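Local coordinates for protein TRAP dicarboxylate transporter-DctP subunit (Desulfovibrio salexigens, PDB 4N6D) that probably captures small organic acids or related solutes in the periplasm and delivers them to a TRAP-type membrane transporter, at residues R81-Q85 with G86-I90; S105-E109 with L110-F114; S246-D249 with D250-K253. One frame throughout, in Å; residues are numbered along the deposited sequence.

All three contacts are local turns or caps in a solute-binding protein of family 7. Contact 1 ends helix 79-85 and leads into strand 90-94; contact 2 lies in the loop before helix 117-131; contact 3 starts the long helix 249-285. Contacts 1 and 3 are the nearer pair, with centres 19 Å and nearest atoms about 7 Å apart; the centre of contact 2 is 27 Å from that of contact 1 and 33 Å from that of contact 3. In contact 1 Arg81 hydrogen-bonds a carboxylate of the triiodinated phasing compound and Met84 CE lies near an iodine; Arg138 completes the pocket. The Asp250 side chain in contact 3 is about 12 Å from a bound copy.

Contact 1. Residues R81-Q85 with G86-I90; sequences RGVMQ and GQADI. With I3C (5-amino-2,4,6-triiodobenzene-1,3-dicarboxylic acid), chain C.
Beside the paired glutamines Gln85 and Gln87, Arg81 holds a carboxylate of the triiodinated acid: NH2 donates almost straight (177°) to O12 at 2.6 Å, and NH1 bonds O11 less directly. Arg81 CG lies anti to the backbone N (chi1 -165°), and a bend at chi2 then carries the guanidinium to the acid. Gln85 CG sits over one face of that group, 4.1 Å above its plane, and Met84 SD lies at its edge, which probably limits its rotation. Gln85 and Gln87 run side by side, amide planes 49° apart; the bond from Gln87 NE2 to Gln85 OE1 is weak (3.3 Å), and a water donates to Gln85 OE1 while accepting a weak bond from Gln87 NE2.

A Schellman motif closes helix 79-85: Gly86 N bonds Val83 O (3.0 Å), as does Asn240 ND2, and Gln87 N reaches weakly back to Gly82 O. Glycine suits Gly86, whose phi is positive. Val83 CG2 packs on the Ile90 backbone, where strand 90-94 begins, and Val83 CA makes a C-H...O contact (3.6 Å) with Ala88 O, buried without a conventional partner. The two-pronged, charge-assisted grip implies an arginine suited to carboxylates, though this partner is probably not a natural solute.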
loop_
_atom_site.group_PDB
_atom_site.type_symbol
_atom_site.label_atom_id
_atom_site.label_comp_id
_atom_site.label_asym_id
_atom_site.label_seq_id
_atom_site.Cartn_x
_atom_site.Cartn_y
_atom_site.Cartn_z
ATOM N N ARG A 81 -13.623 10.896 9.628
ATOM C CA ARG A 81 -14.466 11.760 10.428
ATOM C C ARG A 81 -14.324 11.438 11.907
ATOM O O ARG A 81 -14.309 12.319 12.771
ATOM C CB ARG A 81 -15.925 11.607 10.018
ATOM C CG ARG A 81 -16.793 12.712 10.545
ATOM C CD ARG A 81 -16.440 14.055 9.897
ATOM N NE ARG A 81 -17.220 15.111 10.534
ATOM C CZ ARG A 81 -16.751 16.300 10.883
ATOM N NH1 ARG A 81 -15.492 16.629 10.631
ATOM N NH2 ARG A 81 -17.565 17.163 11.470
ATOM N N GLY A 82 -14.219 10.149 12.205
ATOM C CA GLY A 82 -14.075 9.718 13.583
ATOM C C GLY A 82 -12.837 10.246 14.277
ATOM O O GLY A 82 -12.867 10.636 15.441
ATOM N N VAL A 83 -11.714 10.240 13.581
ATOM C CA VAL A 83 -10.518 10.807 14.171
ATOM C C VAL A 83 -10.653 12.339 14.293
ATOM O O VAL A 83 -10.274 12.936 15.305
ATOM C CB VAL A 83 -9.269 10.397 13.374
ATOM C CG1 VAL A 83 -8.058 11.178 13.856
ATOM C CG2 VAL A 83 -9.021 8.903 13.520
ATOM N N MET A 84 -11.240 12.978 13.281
ATOM C CA MET A 84 -11.410 14.429 13.299
ATOM C C MET A 84 -12.250 14.838 14.491
ATOM O O MET A 84 -12.013 15.879 15.116
ATOM C CB MET A 84 -12.085 14.900 12.010
ATOM C CG MET A 84 -11.210 14.783 10.791
ATOM S SD MET A 84 -12.027 15.243 9.252
ATOM C CE MET A 84 -12.487 16.812 9.776
ATOM N N GLN A 85 -13.240 14.013 14.815
ATOM C CA GLN A 85 -14.161 14.279 15.916
ATOM C C GLN A 85 -13.637 13.821 17.275
ATOM O O GLN A 85 -14.220 14.152 18.302
ATOM C CB GLN A 85 -15.521 13.631 15.634
ATOM C CG GLN A 85 -16.247 14.304 14.488
ATOM C CD GLN A 85 -17.613 13.713 14.198
ATOM O OE1 GLN A 85 -17.765 12.496 14.069
ATOM N NE2 GLN A 85 -18.617 14.579 14.082
ATOM N N GLY A 86 -12.539 13.066 17.281
ATOM C CA GLY A 86 -11.952 12.587 18.517
ATOM C C GLY A 86 -12.554 11.283 19.040
ATOM O O GLY A 86 -12.266 10.873 20.175
ATOM N N GLN A 87 -13.388 10.630 18.234
ATOM C CA GLN A 87 -13.914 9.330 18.617
ATOM C C GLN A 87 -12.793 8.329 18.808
ATOM O O GLN A 87 -12.901 7.402 19.629
ATOM C CB GLN A 87 -14.849 8.789 17.557
ATOM C CG GLN A 87 -16.204 9.383 17.569
ATOM C CD GLN A 87 -17.064 8.729 16.525
ATOM O OE1 GLN A 87 -17.295 7.520 16.573
ATOM N NE2 GLN A 87 -17.508 9.510 15.550
ATOM N N ALA A 88 -11.729 8.498 18.016
ATOM C CA ALA A 88 -10.468 7.822 18.253
ATOM C C ALA A 88 -9.390 8.878 18.192
ATOM O O ALA A 88 -9.544 9.874 17.490
ATOM C CB ALA A 88 -10.186 6.752 17.214
ATOM N N ASP A 89 -8.302 8.674 18.927
ATOM C CA ASP A 89 -7.181 9.599 18.852
ATOM C C ASP A 89 -6.383 9.437 17.567
ATOM O O ASP A 89 -5.867 10.414 17.027
ATOM C CB ASP A 89 -6.248 9.453 20.060
ATOM C CG ASP A 89 -6.965 9.765 21.382
ATOM O OD1 ASP A 89 -7.307 10.951 21.607
ATOM O OD2 ASP A 89 -7.195 8.822 22.173
ATOM N N ILE A 90 -6.297 8.205 17.092
ATOM C CA ILE A 90 -5.452 7.838 15.966
ATOM C C ILE A 90 -6.198 6.867 15.100
ATOM O O ILE A 90 -7.012 6.078 15.591
ATOM C CB ILE A 90 -4.147 7.144 16.464
ATOM C CG1 ILE A 90 -3.363 8.069 17.385
ATOM C CG2 ILE A 90 -3.291 6.675 15.272
ATOM C CD1 ILE A 90 -2.227 7.323 18.127
HETATM I I3 I3C C . -13.403 25.636 12.883
HETATM I I2 I3C C . -14.014 20.413 9.848
HETATM I I1 I3C C . -16.242 20.988 15.371
HETATM O O8 I3C C . -16.027 24.642 15.022
HETATM O O9 I3C C . -14.249 23.781 15.996
HETATM C C10 I3C C . -15.496 19.694 12.552
HETATM N N13 I3C C . -13.144 23.469 10.454
HETATM C C1 I3C C . -14.755 23.094 13.787
HETATM C C6 I3C C . -14.078 23.648 12.716
HETATM C C5 I3C C . -13.843 22.914 11.566
HETATM C C4 I3C C . -14.320 21.626 11.525
HETATM C C3 I3C C . -14.989 21.079 12.599
HETATM C C2 I3C C . -15.221 21.810 13.731
HETATM C C7 I3C C . -15.020 23.884 15.008
HETATM O O11 I3C C . -14.802 18.731 12.968
HETATM O O12 I3C C . -16.651 19.514 12.094
HETATM O O HOH W 1 -17.868 9.866 12.606
#

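Contact 2. Residues S105-E109 with L110-F114; sequences SSVFE and LPLGF
Val107 and Phe108 meet Leu110, Leu112 and Phe114 in a local contact round the end of a 3-10 segment, within the loop that joins strand 90-94 to helix 117-131. Each turn of that segment is closed by a bond between residues three apart: Phe108 N to Ser105 O, Glu109 N to Ser106 O, and last Leu110 N to Val107 O. This last bond is 3.1 Å long and nearly straight at the hydrogen (163°), although the donor stands above the carbonyl plane.

After this turn the chain opens out, and apolar side chains fold back over it. Val107 places CG2 anti to its backbone N (chi1 68° puts CG1 in the crowded position). The Leu110 and Leu112 side chains each cross that of Val107 at about a right angle, and their CD1 atoms meet Val107 CG2, Leu112 CD1 at 3.9 Å and Leu110 CD1 at 4.0 Å. A short apolar side chain suits the place, because CG2 stays close to the backbone, where both leucine CD1 atoms fold back. Leu112 CD1 also rests on Val107 O, 3.4 Å away. A second cluster is aromatic. Phe108 CE1 touches Phe114 CZ at 3.5 Å, with ring centroids 5.3 Å apart and planes inclined at 45°, an oblique pairing. Gly113, with positive phi, lets the chain bend between Leu112 and Phe114, where a side chain would collide with the preceding carbonyl. A water bridges two carbonyls, donating to Phe108 O and Leu110 O.

Around the turn, Val107 and Leu110 both lie on Trp311 of helix 294-317, and Ser106 OG hydrogen-bonds both Phe102 O and Trp311 NE1. The two phenylalanines press on Ala123 of helix 117-131, and Phe114 reaches Val329 of helix 322-337, wedging the loop among three helices.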
loop_
_atom_site.group_PDB
_atom_site.type_symbol
_atom_site.label_atom_id
_atom_site.label_comp_id
_atom_site.label_asym_id
_atom_site.label_seq_id
_atom_site.Cartn_x
_atom_site.Cartn_y
_atom_site.Cartn_z
ATOM N N SER A 105 -1.104 12.967 -2.288
ATOM C CA SER A 105 -0.561 11.679 -1.862
ATOM C C SER A 105 -1.088 10.510 -2.669
ATOM O O SER A 105 -0.436 9.468 -2.738
ATOM C CB SER A 105 -0.807 11.430 -0.372
ATOM O OG SER A 105 -0.220 12.473 0.419
ATOM N N SER A 106 -2.266 10.671 -3.269
ATOM C CA SER A 106 -2.834 9.648 -4.153
ATOM C C SER A 106 -1.937 9.308 -5.360
ATOM O O SER A 106 -2.182 8.337 -6.071
ATOM C CB SER A 106 -4.217 10.072 -4.634
ATOM O OG SER A 106 -4.172 11.274 -5.374
ATOM N N VAL A 107 -0.909 10.119 -5.599
ATOM C CA VAL A 107 0.025 9.815 -6.683
ATOM C C VAL A 107 0.570 8.417 -6.466
ATOM O O VAL A 107 0.859 7.668 -7.438
ATOM C CB VAL A 107 1.166 10.859 -6.766
ATOM C CG1 VAL A 107 2.085 10.766 -5.565
ATOM C CG2 VAL A 107 1.946 10.698 -8.064
ATOM N N PHE A 108 0.680 8.011 -5.198
ATOM C CA PHE A 108 1.255 6.697 -4.893
ATOM C C PHE A 108 0.331 5.519 -5.175
ATOM O O PHE A 108 0.725 4.364 -4.960
ATOM C CB PHE A 108 1.788 6.614 -3.462
ATOM C CG PHE A 108 3.206 7.038 -3.354
ATOM C CD1 PHE A 108 4.214 6.113 -3.529
ATOM C CD2 PHE A 108 3.540 8.362 -3.161
ATOM C CE1 PHE A 108 5.538 6.486 -3.472
ATOM C CE2 PHE A 108 4.900 8.736 -3.100
ATOM C CZ PHE A 108 5.873 7.783 -3.282
ATOM N N GLU A 109 -0.876 5.787 -5.670
ATOM C CA GLU A 109 -1.776 4.726 -6.164
ATOM C C GLU A 109 -1.476 4.310 -7.614
ATOM O O GLU A 109 -1.925 3.285 -8.062
ATOM C CB GLU A 109 -3.227 5.192 -6.073
ATOM C CG GLU A 109 -3.641 5.562 -4.669
ATOM C CD GLU A 109 -4.851 6.481 -4.619
ATOM O OE1 GLU A 109 -5.575 6.581 -5.627
ATOM O OE2 GLU A 109 -5.064 7.106 -3.563
ATOM N N LEU A 110 -0.704 5.122 -8.321
ATOM C CA LEU A 110 -0.499 4.954 -9.742
ATOM C C LEU A 110 0.606 3.932 -10.004
ATOM O O LEU A 110 1.439 3.674 -9.147
ATOM C CB LEU A 110 -0.044 6.290 -10.359
ATOM C CG LEU A 110 -1.065 7.407 -10.246
ATOM C CD1 LEU A 110 -0.444 8.746 -10.672
ATOM C CD2 LEU A 110 -2.304 7.078 -11.062
ATOM N N PRO A 111 0.631 3.387 -11.215
ATOM C CA PRO A 111 1.744 2.518 -11.624
ATOM C C PRO A 111 2.995 3.340 -11.886
ATOM O O PRO A 111 3.134 3.919 -12.968
ATOM C CB PRO A 111 1.224 1.857 -12.896
ATOM C CG PRO A 111 0.180 2.813 -13.423
ATOM C CD PRO A 111 -0.442 3.451 -12.220
ATOM N N LEU A 112 3.897 3.374 -10.912
ATOM C CA LEU A 112 5.042 4.261 -10.952
ATOM C C LEU A 112 6.348 3.508 -10.840
ATOM O O LEU A 112 7.393 4.119 -10.685
ATOM C CB LEU A 112 4.949 5.325 -9.863
ATOM C CG LEU A 112 3.779 6.310 -10.029
ATOM C CD1 LEU A 112 3.842 7.376 -8.982
ATOM C CD2 LEU A 112 3.760 6.957 -11.409
ATOM N N GLY A 113 6.283 2.190 -10.943
ATOM C CA GLY A 113 7.482 1.376 -10.999
ATOM C C GLY A 113 8.099 0.967 -9.675
ATOM O O GLY A 113 9.197 0.425 -9.670
ATOM N N PHE A 114 7.425 1.185 -8.545
ATOM C CA PHE A 114 7.975 0.724 -7.272
ATOM C C PHE A 114 7.967 -0.794 -7.202
ATOM O O PHE A 114 7.018 -1.435 -7.638
ATOM C CB PHE A 114 7.196 1.329 -6.097
ATOM C CG PHE A 114 7.576 2.761 -5.820
ATOM C CD1 PHE A 114 6.944 3.801 -6.493
ATOM C CD2 PHE A 114 8.592 3.053 -4.935
ATOM C CE1 PHE A 114 7.312 5.115 -6.279
ATOM C CE2 PHE A 114 8.965 4.386 -4.698
ATOM C CZ PHE A 114 8.330 5.407 -5.375
HETATM O O HOH W 2 1.890 2.744 -6.771
#

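Contact 3. Residues S246-D249 with D250-K253; sequences SLPD and DVKK
Val251 wedges its two methyls against Leu247 and Pro248, the close-packed side of this helix start. With CG1 anti to the backbone N (chi1 175°), that methyl meets Leu247 CD1 at 4.1 Å while CG2 meets Pro248 CD at 3.9 Å. Apolar residues suit this side because Leu247 and Pro248 touch both Val251 and Ile30 of strand 30-35. The aliphatic chain of Lys252, extended beyond CG, runs past Leu247, its CE 3.5 Å from Leu247 O.

Pro248 is the N-cap of helix 249-285. Its carbonyl takes the first of the regular helical bonds, from Lys252 N to Pro248 O (3.0 Å), nearly along the C=O axis, and Lys253 N to Asp249 O follows at 2.9 Å. N-H groups at a helix start have no preceding helical carbonyl to bond, so the proline's missing N-H costs nothing there. Asp250, whose charge probably interacts favourably with the helix dipole, is firmly placed: OD1 takes a weak bond from Val251 N and touches Pro248 CB at 3.4 Å, while OD2 forms a salt bridge with Lys62.

The solvent side is looser. Asp249 OD1 and Lys252 NZ stand 4.5 Å apart, beyond a salt bridge; a water between them donates to Asp249 OD1 and accepts from Lys252 NZ.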
loop_
_atom_site.group_PDB
_atom_site.type_symbol
_atom_site.label_atom_id
_atom_site.label_comp_id
_atom_site.label_asym_id
_atom_site.label_seq_id
_atom_site.Cartn_x
_atom_site.Cartn_y
_atom_site.Cartn_z
ATOM N N SER A 246 -2.204 18.139 22.979
ATOM C CA SER A 246 -2.158 17.824 24.401
ATOM C C SER A 246 -0.858 17.177 24.843
ATOM O O SER A 246 -0.585 17.107 26.046
ATOM C CB SER A 246 -3.329 16.894 24.769
ATOM O OG SER A 246 -3.061 15.553 24.396
ATOM N N LEU A 247 -0.064 16.686 23.895
ATOM C CA LEU A 247 1.142 15.939 24.233
ATOM C C LEU A 247 2.283 16.868 24.634
ATOM O O LEU A 247 2.503 17.874 23.983
ATOM C CB LEU A 247 1.596 15.077 23.051
ATOM C CG LEU A 247 0.576 14.116 22.459
ATOM C CD1 LEU A 247 1.176 13.320 21.301
ATOM C CD2 LEU A 247 0.091 13.176 23.564
ATOM N N PRO A 248 3.016 16.524 25.706
ATOM C CA PRO A 248 4.187 17.327 26.075
ATOM C C PRO A 248 5.260 17.250 24.997
ATOM O O PRO A 248 5.283 16.299 24.222
ATOM C CB PRO A 248 4.704 16.642 27.343
ATOM C CG PRO A 248 3.632 15.730 27.794
ATOM C CD PRO A 248 2.811 15.381 26.611
ATOM N N ASP A 249 6.159 18.221 24.955
ATOM C CA ASP A 249 7.178 18.245 23.911
ATOM C C ASP A 249 8.039 16.986 23.835
ATOM O O ASP A 249 8.421 16.556 22.740
ATOM C CB ASP A 249 8.075 19.473 24.101
ATOM C CG ASP A 249 7.423 20.751 23.590
ATOM O OD1 ASP A 249 6.501 20.656 22.752
ATOM O OD2 ASP A 249 7.847 21.843 24.006
ATOM N N ASP A 250 8.385 16.386 24.969
ATOM C CA ASP A 250 9.209 15.179 24.906
ATOM C C ASP A 250 8.491 13.995 24.269
ATOM O O ASP A 250 9.094 13.217 23.517
ATOM C CB ASP A 250 9.780 14.798 26.284
ATOM C CG ASP A 250 8.712 14.433 27.302
ATOM O OD1 ASP A 250 7.556 14.851 27.167
ATOM O OD2 ASP A 250 9.049 13.726 28.268
ATOM N N VAL A 251 7.198 13.879 24.548
ATOM C CA VAL A 251 6.358 12.893 23.874
ATOM C C VAL A 251 6.210 13.192 22.374
ATOM O O VAL A 251 6.287 12.283 21.539
ATOM C CB VAL A 251 4.966 12.783 24.561
ATOM C CG1 VAL A 251 4.058 11.845 23.785
ATOM C CG2 VAL A 251 5.124 12.287 25.984
ATOM N N LYS A 252 5.996 14.456 22.014
ATOM C CA LYS A 252 5.923 14.820 20.594
ATOM C C LYS A 252 7.195 14.427 19.870
ATOM O O LYS A 252 7.151 13.912 18.749
ATOM C CB LYS A 252 5.669 16.319 20.404
ATOM C CG LYS A 252 4.273 16.801 20.801
ATOM C CD LYS A 252 4.062 18.234 20.329
ATOM C CE LYS A 252 2.680 18.773 20.649
ATOM N NZ LYS A 252 2.660 20.242 20.448
ATOM N N LYS A 253 8.348 14.646 20.505
ATOM C CA LYS A 253 9.595 14.251 19.879
ATOM C C LYS A 253 9.657 12.747 19.614
ATOM O O LYS A 253 10.101 12.311 18.557
ATOM C CB LYS A 253 10.776 14.654 20.751
ATOM C CG LYS A 253 12.086 14.296 20.097
ATOM C CD LYS A 253 13.273 14.728 20.916
ATOM C CE LYS A 253 14.517 14.814 20.048
ATOM N NZ LYS A 253 14.670 13.692 19.112
HETATM O O HOH W 3 4.005 21.600 22.257
#